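Local structure of periplasmic sugar-binding domain protein (Pseudomonas fluorescens Pf-5, 3H75) at residues Val20-Gly34 with Gly310-Leu322. The protein probably binds a carbohydrate in the periplasm, as other members of the bacterial solute-binding protein 2 family do. Sequence-based numbering, arbitrary orientation.
Sequences VSYSQFMQAAARDLG and GDQVGTRVDFRGL
The F319 ring sits as a knob in the hole formed by F25, A28, A29 and D32 on helix 17-33. A29 CB stands 3.5 Å from the F319 ring centroid, almost directly over the centre of one face, a CH-pi contact; V317 CG1, from the ring's own segment, lies over the centre of the opposite face, so the ring is sandwiched between two aliphatic groups. Its edge is turned to the face of F25 in a T-shaped pair with planes at 73°. The F25 ring also reaches G314, CD1 lying 3.7 Å from its CA. Beside it A28 CB rests against G314 C. G314, having no side chain, lets the backbones come this close, F25 CA and G314 CA being 5.0 Å apart. In the two-domain periplasmic-binding-protein fold, helix 17-33 follows strand 5-10 of the six-stranded parallel sheet. Y22, M26 and A30 face away from 310-322, M26 and A30 touching L37 of strand 36-41, while 310-322 packs along another flank of the helix. W268 gives F25 a second edge-to-face partner.

Polar contacts mark both ends. At one, S21 OG donates to D311 OD1 (2.7 Å), approaching on the syn side but tilted from the carboxylate plane, and a water donates to both S21 OG and D311 OD2. D311 also lies against Q24, whose CG is 3.6 Å from D311 OD2, the two side chains crossing at about a right angle. At the other end, R320 N donates to D32 OD2 (2.7 Å) at a nearly straight 169°. The R320 side chain passes along the carbonyl end of the helix at D32 and L33; its bend at chi3 (-66°) carries NH2 to 3.4 Å from L33 C.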
ATOM      1  N   VAL A  20      10.122   2.040   3.164  1.00  8.07           N
ATOM      2  CA  VAL A  20      11.336   1.378   3.618  1.00  9.47           C
ATOM      3  C   VAL A  20      10.978  -0.086   3.906  1.00  8.53           C
ATOM      4  O   VAL A  20      11.744  -0.996   3.591  1.00  8.71           O
ATOM      5  CB  VAL A  20      11.901   2.043   4.890  1.00  9.61           C
ATOM      6  CG1 VAL A  20      13.005   1.173   5.490  1.00 10.37           C
ATOM      7  CG2 VAL A  20      12.450   3.427   4.546  1.00 11.13           C
ATOM      8  N   SER A  21       9.804  -0.317   4.491  1.00  8.27           N
ATOM      9  CA  SER A  21       9.375  -1.682   4.777  1.00  8.67           C
ATOM     10  C   SER A  21       9.178  -2.467   3.483  1.00  9.12           C
ATOM     11  O   SER A  21       9.472  -3.662   3.414  1.00  8.19           O
ATOM     12  CB  SER A  21       8.079  -1.672   5.592  1.00  8.59           C
ATOM     13  OG  SER A  21       8.333  -1.188   6.900  1.00  9.30           O
ATOM     14  N   TYR A  22       8.685  -1.781   2.457  1.00  7.93           N
ATOM     15  CA  TYR A  22       8.455  -2.386   1.149  1.00  6.50           C
ATOM     16  C   TYR A  22       9.824  -2.813   0.610  1.00  7.61           C
ATOM     17  O   TYR A  22       9.988  -3.930   0.118  1.00  7.00           O
ATOM     18  CB  TYR A  22       7.815  -1.346   0.226  1.00  7.33           C
ATOM     19  CG  TYR A  22       7.212  -1.869  -1.060  1.00  7.20           C
ATOM     20  CD1 TYR A  22       5.837  -2.075  -1.177  1.00  8.83           C
ATOM     21  CD2 TYR A  22       8.006  -2.080  -2.189  1.00  7.94           C
ATOM     22  CE1 TYR A  22       5.261  -2.464  -2.388  1.00  9.33           C
ATOM     23  CE2 TYR A  22       7.440  -2.473  -3.404  1.00  7.62           C
ATOM     24  CZ  TYR A  22       6.070  -2.655  -3.499  1.00 10.97           C
ATOM     25  OH  TYR A  22       5.501  -2.972  -4.708  1.00 10.66           O
ATOM     26  N   SER A  23      10.802  -1.917   0.719  1.00  7.17           N
ATOM     27  CA  SER A  23      12.160  -2.193   0.259  1.00  8.18           C
ATOM     28  C   SER A  23      12.819  -3.337   1.020  1.00  9.21           C
ATOM     29  O   SER A  23      13.427  -4.223   0.419  1.00  9.74           O
ATOM     30  CB  SER A  23      13.034  -0.942   0.395  1.00  8.70           C
ATOM     31  OG  SER A  23      12.637   0.059  -0.519  1.00  7.96           O
ATOM     32  N   GLN A  24      12.698  -3.318   2.344  1.00  9.04           N
ATOM     33  CA  GLN A  24      13.311  -4.356   3.161  1.00  9.88           C
ATOM     34  C   GLN A  24      12.753  -5.736   2.848  1.00  9.14           C
ATOM     35  O   GLN A  24      13.498  -6.722   2.841  1.00  9.51           O
ATOM     36  CB  GLN A  24      13.135  -4.044   4.650  1.00 11.33           C
ATOM     37  CG  GLN A  24      13.806  -2.748   5.081  1.00 17.50           C
ATOM     38  CD  GLN A  24      15.287  -2.720   4.752  1.00 23.51           C
ATOM     39  OE1 GLN A  24      16.067  -3.503   5.290  1.00 26.27           O
ATOM     40  NE2 GLN A  24      15.683  -1.814   3.859  1.00 25.90           N
ATOM     41  N   PHE A  25      11.451  -5.816   2.583  1.00  7.02           N
ATOM     42  CA  PHE A  25      10.836  -7.098   2.258  1.00  8.84           C
ATOM     43  C   PHE A  25      11.399  -7.585   0.920  1.00  9.97           C
ATOM     44  O   PHE A  25      11.703  -8.768   0.760  1.00 10.81           O
ATOM     45  CB  PHE A  25       9.309  -6.958   2.172  1.00  7.91           C
ATOM     46  CG  PHE A  25       8.579  -8.276   2.192  1.00  9.82           C
ATOM     47  CD1 PHE A  25       8.509  -9.025   3.363  1.00 11.72           C
ATOM     48  CD2 PHE A  25       7.976  -8.778   1.040  1.00  9.02           C
ATOM     49  CE1 PHE A  25       7.846 -10.261   3.388  1.00 10.71           C
ATOM     50  CE2 PHE A  25       7.314 -10.013   1.055  1.00 10.68           C
ATOM     51  CZ  PHE A  25       7.250 -10.753   2.235  1.00  9.71           C
HETATM   52  N   MSE A  26      11.547  -6.668  -0.034  1.00 10.81           N
HETATM   53  CA  MSE A  26      12.095  -7.018  -1.340  1.00 11.17           C
HETATM   54  C   MSE A  26      13.535  -7.496  -1.219  1.00 10.96           C
HETATM   55  O   MSE A  26      13.927  -8.464  -1.868  1.00 13.25           O
HETATM   56  CB  MSE A  26      12.075  -5.816  -2.286  1.00 11.49           C
HETATM   57  CG  MSE A  26      10.708  -5.402  -2.779  1.00 11.43           C
HETATM   58 SE   MSE A  26      10.843  -3.890  -3.996  1.00 17.66          SE
HETATM   59  CE  MSE A  26      11.557  -4.815  -5.536  1.00 11.07           C
ATOM     60  N   GLN A  27      14.324  -6.810  -0.397  1.00 11.40           N
ATOM     61  CA  GLN A  27      15.721  -7.187  -0.231  1.00 12.63           C
ATOM     62  C   GLN A  27      15.837  -8.590   0.348  1.00 13.60           C
ATOM     63  O   GLN A  27      16.730  -9.352  -0.029  1.00 12.85           O
ATOM     64  CB  GLN A  27      16.445  -6.163   0.645  1.00 15.50           C
ATOM     65  CG  GLN A  27      16.422  -4.771   0.037  1.00 20.57           C
ATOM     66  CD  GLN A  27      17.285  -3.782   0.782  1.00 24.99           C
ATOM     67  OE1 GLN A  27      17.230  -3.689   2.007  1.00 27.73           O
ATOM     68  NE2 GLN A  27      18.084  -3.023   0.040  1.00 28.13           N
ATOM     69  N   ALA A  28      14.927  -8.940   1.252  1.00 12.85           N
ATOM     70  CA  ALA A  28      14.939 -10.272   1.838  1.00 13.48           C
ATOM     71  C   ALA A  28      14.665 -11.267   0.714  1.00 13.04           C
ATOM     72  O   ALA A  28      15.306 -12.312   0.623  1.00 13.80           O
ATOM     73  CB  ALA A  28      13.871 -10.384   2.919  1.00 13.45           C
ATOM     74  N   ALA A  29      13.715 -10.931  -0.152  1.00 12.88           N
ATOM     75  CA  ALA A  29      13.369 -11.797  -1.273  1.00 12.15           C
ATOM     76  C   ALA A  29      14.526 -11.901  -2.260  1.00 13.40           C
ATOM     77  O   ALA A  29      14.813 -12.984  -2.769  1.00 12.68           O
ATOM     78  CB  ALA A  29      12.125 -11.273  -1.979  1.00 12.74           C
ATOM     79  N   ALA A  30      15.189 -10.778  -2.528  1.00 13.62           N
ATOM     80  CA  ALA A  30      16.315 -10.759  -3.457  1.00 14.74           C
ATOM     81  C   ALA A  30      17.447 -11.659  -2.973  1.00 15.92           C
ATOM     82  O   ALA A  30      18.051 -12.388  -3.763  1.00 16.64           O
ATOM     83  CB  ALA A  30      16.828  -9.330  -3.639  1.00 14.67           C
ATOM     84  N   ARG A  31      17.738 -11.606  -1.678  1.00 17.07           N
ATOM     85  CA  ARG A  31      18.801 -12.433  -1.118  1.00 19.41           C
ATOM     86  C   ARG A  31      18.473 -13.917  -1.222  1.00 20.03           C
ATOM     87  O   ARG A  31      19.319 -14.726  -1.605  1.00 21.00           O
ATOM     88  CB  ARG A  31      19.048 -12.072   0.351  1.00 20.71           C
ATOM     89  CG  ARG A  31      19.707 -10.718   0.566  1.00 22.82           C
ATOM     90  CD  ARG A  31      20.169 -10.555   2.010  1.00 25.37           C
ATOM     91  NE  ARG A  31      19.057 -10.471   2.954  1.00 27.68           N
ATOM     92  CZ  ARG A  31      18.337  -9.375   3.167  1.00 27.64           C
ATOM     93  NH1 ARG A  31      18.610  -8.260   2.504  1.00 28.62           N
ATOM     94  NH2 ARG A  31      17.345  -9.390   4.048  1.00 27.68           N
ATOM     95  N   ASP A  32      17.236 -14.269  -0.888  1.00 20.43           N
ATOM     96  CA  ASP A  32      16.805 -15.660  -0.923  1.00 21.95           C
ATOM     97  C   ASP A  32      16.683 -16.208  -2.343  1.00 22.36           C
ATOM     98  O   ASP A  32      16.942 -17.389  -2.580  1.00 22.66           O
ATOM     99  CB  ASP A  32      15.468 -15.805  -0.188  1.00 23.87           C
ATOM    100  CG  ASP A  32      15.117 -17.251   0.113  1.00 27.35           C
ATOM    101  OD1 ASP A  32      15.964 -17.961   0.696  1.00 29.22           O
ATOM    102  OD2 ASP A  32      13.994 -17.679  -0.221  1.00 29.12           O
ATOM    103  N   LEU A  33      16.306 -15.345  -3.285  1.00 21.10           N
ATOM    104  CA  LEU A  33      16.127 -15.744  -4.680  1.00 21.71           C
ATOM    105  C   LEU A  33      17.387 -15.631  -5.538  1.00 21.44           C
ATOM    106  O   LEU A  33      17.392 -16.044  -6.700  1.00 22.99           O
ATOM    107  CB  LEU A  33      15.009 -14.910  -5.313  1.00 21.17           C
ATOM    108  CG  LEU A  33      13.611 -15.090  -4.714  1.00 20.88           C
ATOM    109  CD1 LEU A  33      12.686 -13.992  -5.220  1.00 20.37           C
ATOM    110  CD2 LEU A  33      13.071 -16.459  -5.081  1.00 21.27           C
ATOM    111  N   GLY A  34      18.450 -15.071  -4.971  1.00 21.48           N
ATOM    112  CA  GLY A  34      19.690 -14.925  -5.715  1.00 21.75           C
ATOM    113  C   GLY A  34      19.576 -13.904  -6.829  1.00 22.47           C
ATOM    114  O   GLY A  34      20.126 -14.089  -7.915  1.00 23.55           O
ATOM    115  N   GLY A 310       8.967  -6.322  12.882  1.00 14.00           N
ATOM    116  CA  GLY A 310       9.355  -5.134  12.145  1.00 12.77           C
ATOM    117  C   GLY A 310       9.854  -5.490  10.757  1.00 12.70           C
ATOM    118  O   GLY A 310       9.323  -6.405  10.118  1.00 11.46           O
ATOM    119  N   ASP A 311      10.878  -4.785  10.283  1.00 12.83           N
ATOM    120  CA  ASP A 311      11.407  -5.045   8.950  1.00 13.45           C
ATOM    121  C   ASP A 311      12.272  -6.301   8.844  1.00 15.00           C
ATOM    122  O   ASP A 311      12.948  -6.528   7.835  1.00 13.74           O
ATOM    123  CB  ASP A 311      12.160  -3.814   8.435  1.00 14.14           C
ATOM    124  CG  ASP A 311      11.228  -2.650   8.134  1.00 15.78           C
ATOM    125  OD1 ASP A 311       9.994  -2.831   8.237  1.00 14.82           O
ATOM    126  OD2 ASP A 311      11.724  -1.558   7.787  1.00 13.85           O
ATOM    127  N   GLN A 312      12.242  -7.122   9.887  1.00 14.64           N
ATOM    128  CA  GLN A 312      12.981  -8.375   9.874  1.00 15.84           C
ATOM    129  C   GLN A 312      11.991  -9.470   9.480  1.00 15.27           C
ATOM    130  O   GLN A 312      12.367 -10.627   9.307  1.00 15.36           O
ATOM    131  CB  GLN A 312      13.564  -8.675  11.263  1.00 19.00           C
ATOM    132  CG  GLN A 312      14.562  -7.636  11.766  1.00 25.07           C
ATOM    133  CD  GLN A 312      15.866  -7.637  10.987  1.00 29.94           C
ATOM    134  OE1 GLN A 312      16.649  -6.691  11.072  1.00 34.31           O
ATOM    135  NE2 GLN A 312      16.112  -8.703  10.236  1.00 31.46           N
ATOM    136  N   VAL A 313      10.723  -9.097   9.319  1.00 13.71           N
ATOM    137  CA  VAL A 313       9.693 -10.074   8.977  1.00 13.78           C
ATOM    138  C   VAL A 313       9.970 -10.856   7.691  1.00 14.60           C
ATOM    139  O   VAL A 313       9.636 -12.036   7.596  1.00 15.24           O
ATOM    140  CB  VAL A 313       8.288  -9.405   8.901  1.00 13.43           C
ATOM    141  CG1 VAL A 313       8.196  -8.477   7.697  1.00 14.36           C
ATOM    142  CG2 VAL A 313       7.210 -10.476   8.846  1.00 13.09           C
ATOM    143  N   GLY A 314      10.595 -10.213   6.711  1.00 16.65           N
ATOM    144  CA  GLY A 314      10.883 -10.897   5.462  1.00 18.61           C
ATOM    145  C   GLY A 314      11.813 -12.089   5.608  1.00 21.51           C
ATOM    146  O   GLY A 314      11.772 -13.022   4.803  1.00 19.38           O
ATOM    147  N   THR A 315      12.652 -12.064   6.639  1.00 23.19           N
ATOM    148  CA  THR A 315      13.602 -13.146   6.880  1.00 26.70           C
ATOM    149  C   THR A 315      12.925 -14.474   7.211  1.00 27.48           C
ATOM    150  O   THR A 315      13.541 -15.533   7.101  1.00 30.83           O
ATOM    151  CB  THR A 315      14.569 -12.791   8.028  1.00 27.74           C
ATOM    152  OG1 THR A 315      13.835 -12.657   9.250  1.00 29.73           O
ATOM    153  CG2 THR A 315      15.292 -11.488   7.730  1.00 27.70           C
ATOM    154  N   ARG A 316      11.659 -14.421   7.610  1.00 28.22           N
ATOM    155  CA  ARG A 316      10.922 -15.633   7.957  1.00 28.89           C
ATOM    156  C   ARG A 316      10.128 -16.196   6.785  1.00 27.68           C
ATOM    157  O   ARG A 316       9.366 -17.153   6.942  1.00 28.08           O
ATOM    158  CB  ARG A 316       9.976 -15.356   9.125  1.00 31.28           C
ATOM    159  CG  ARG A 316      10.685 -15.032  10.427  1.00 34.70           C
ATOM    160  CD  ARG A 316       9.695 -14.650  11.516  1.00 35.68           C
ATOM    161  NE  ARG A 316       8.706 -15.697  11.764  1.00 37.28           N
ATOM    162  CZ  ARG A 316       8.997 -16.917  12.208  1.00 38.52           C
ATOM    163  NH1 ARG A 316      10.257 -17.255  12.456  1.00 38.95           N
ATOM    164  NH2 ARG A 316       8.027 -17.800  12.405  1.00 39.04           N
ATOM    165  N   VAL A 317      10.307 -15.604   5.609  1.00 24.41           N
ATOM    166  CA  VAL A 317       9.598 -16.053   4.421  1.00 22.72           C
ATOM    167  C   VAL A 317      10.507 -16.864   3.507  1.00 22.82           C
ATOM    168  O   VAL A 317      11.623 -16.449   3.198  1.00 22.02           O
ATOM    169  CB  VAL A 317       9.035 -14.854   3.628  1.00 21.09           C
ATOM    170  CG1 VAL A 317       8.282 -15.338   2.403  1.00 19.83           C
ATOM    171  CG2 VAL A 317       8.121 -14.033   4.522  1.00 21.47           C
ATOM    172  N   ASP A 318      10.025 -18.027   3.084  1.00 23.77           N
ATOM    173  CA  ASP A 318      10.798 -18.883   2.195  1.00 24.72           C
ATOM    174  C   ASP A 318      10.425 -18.549   0.758  1.00 23.39           C
ATOM    175  O   ASP A 318       9.603 -19.220   0.143  1.00 23.55           O
ATOM    176  CB  ASP A 318      10.512 -20.356   2.491  1.00 27.59           C
ATOM    177  CG  ASP A 318      11.187 -21.287   1.507  1.00 30.69           C
ATOM    178  OD1 ASP A 318      12.324 -20.978   1.084  1.00 31.08           O
ATOM    179  OD2 ASP A 318      10.588 -22.331   1.166  1.00 32.61           O
ATOM    180  N   PHE A 319      11.040 -17.493   0.236  1.00 22.55           N
ATOM    181  CA  PHE A 319      10.773 -17.039  -1.122  1.00 22.11           C
ATOM    182  C   PHE A 319      11.120 -18.079  -2.184  1.00 22.91           C
ATOM    183  O   PHE A 319      10.318 -18.346  -3.076  1.00 22.74           O
ATOM    184  CB  PHE A 319      11.534 -15.741  -1.386  1.00 20.17           C
ATOM    185  CG  PHE A 319      11.050 -14.580  -0.559  1.00 18.04           C
ATOM    186  CD1 PHE A 319       9.881 -13.906  -0.899  1.00 15.22           C
ATOM    187  CD2 PHE A 319      11.758 -14.168   0.562  1.00 16.35           C
ATOM    188  CE1 PHE A 319       9.423 -12.831  -0.128  1.00 14.86           C
ATOM    189  CE2 PHE A 319      11.310 -13.096   1.339  1.00 16.36           C
ATOM    190  CZ  PHE A 319      10.140 -12.427   0.988  1.00 14.13           C
ATOM    191  N   ARG A 320      12.311 -18.663  -2.094  1.00 24.07           N
ATOM    192  CA  ARG A 320      12.708 -19.666  -3.075  1.00 25.18           C
ATOM    193  C   ARG A 320      11.652 -20.766  -3.111  1.00 24.14           C
ATOM    194  O   ARG A 320      11.378 -21.344  -4.162  1.00 23.29           O
ATOM    195  CB  ARG A 320      14.076 -20.255  -2.726  1.00 26.63           C
ATOM    196  CG  ARG A 320      14.638 -21.174  -3.802  1.00 31.61           C
ATOM    197  CD  ARG A 320      16.059 -21.612  -3.480  1.00 33.92           C
ATOM    198  NE  ARG A 320      17.003 -20.497  -3.503  1.00 36.97           N
ATOM    199  CZ  ARG A 320      17.339 -19.820  -4.598  1.00 37.71           C
ATOM    200  NH1 ARG A 320      16.808 -20.139  -5.774  1.00 37.78           N
ATOM    201  NH2 ARG A 320      18.207 -18.818  -4.520  1.00 37.05           N
ATOM    202  N   GLY A 321      11.046 -21.035  -1.957  1.00 23.86           N
ATOM    203  CA  GLY A 321      10.015 -22.054  -1.881  1.00 23.80           C
ATOM    204  C   GLY A 321       8.737 -21.665  -2.601  1.00 23.56           C
ATOM    205  O   GLY A 321       7.918 -22.519  -2.937  1.00 22.71           O
ATOM    206  N   LEU A 322       8.559 -20.369  -2.842  1.00 22.03           N
ATOM    207  CA  LEU A 322       7.373 -19.881  -3.532  1.00 21.84           C
ATOM    208  C   LEU A 322       7.540 -19.983  -5.042  1.00 21.39           C
ATOM    209  O   LEU A 322       6.568 -19.916  -5.789  1.00 21.00           O
ATOM    210  CB  LEU A 322       7.092 -18.429  -3.143  1.00 21.65           C
ATOM    211  CG  LEU A 322       6.716 -18.201  -1.679  1.00 21.43           C
ATOM    212  CD1 LEU A 322       6.541 -16.715  -1.424  1.00 20.30           C
ATOM    213  CD2 LEU A 322       5.433 -18.950  -1.357  1.00 22.36           C
TER
HETATM  214  O   HOH W   1      10.287   0.771   7.972  1.00 11.78           O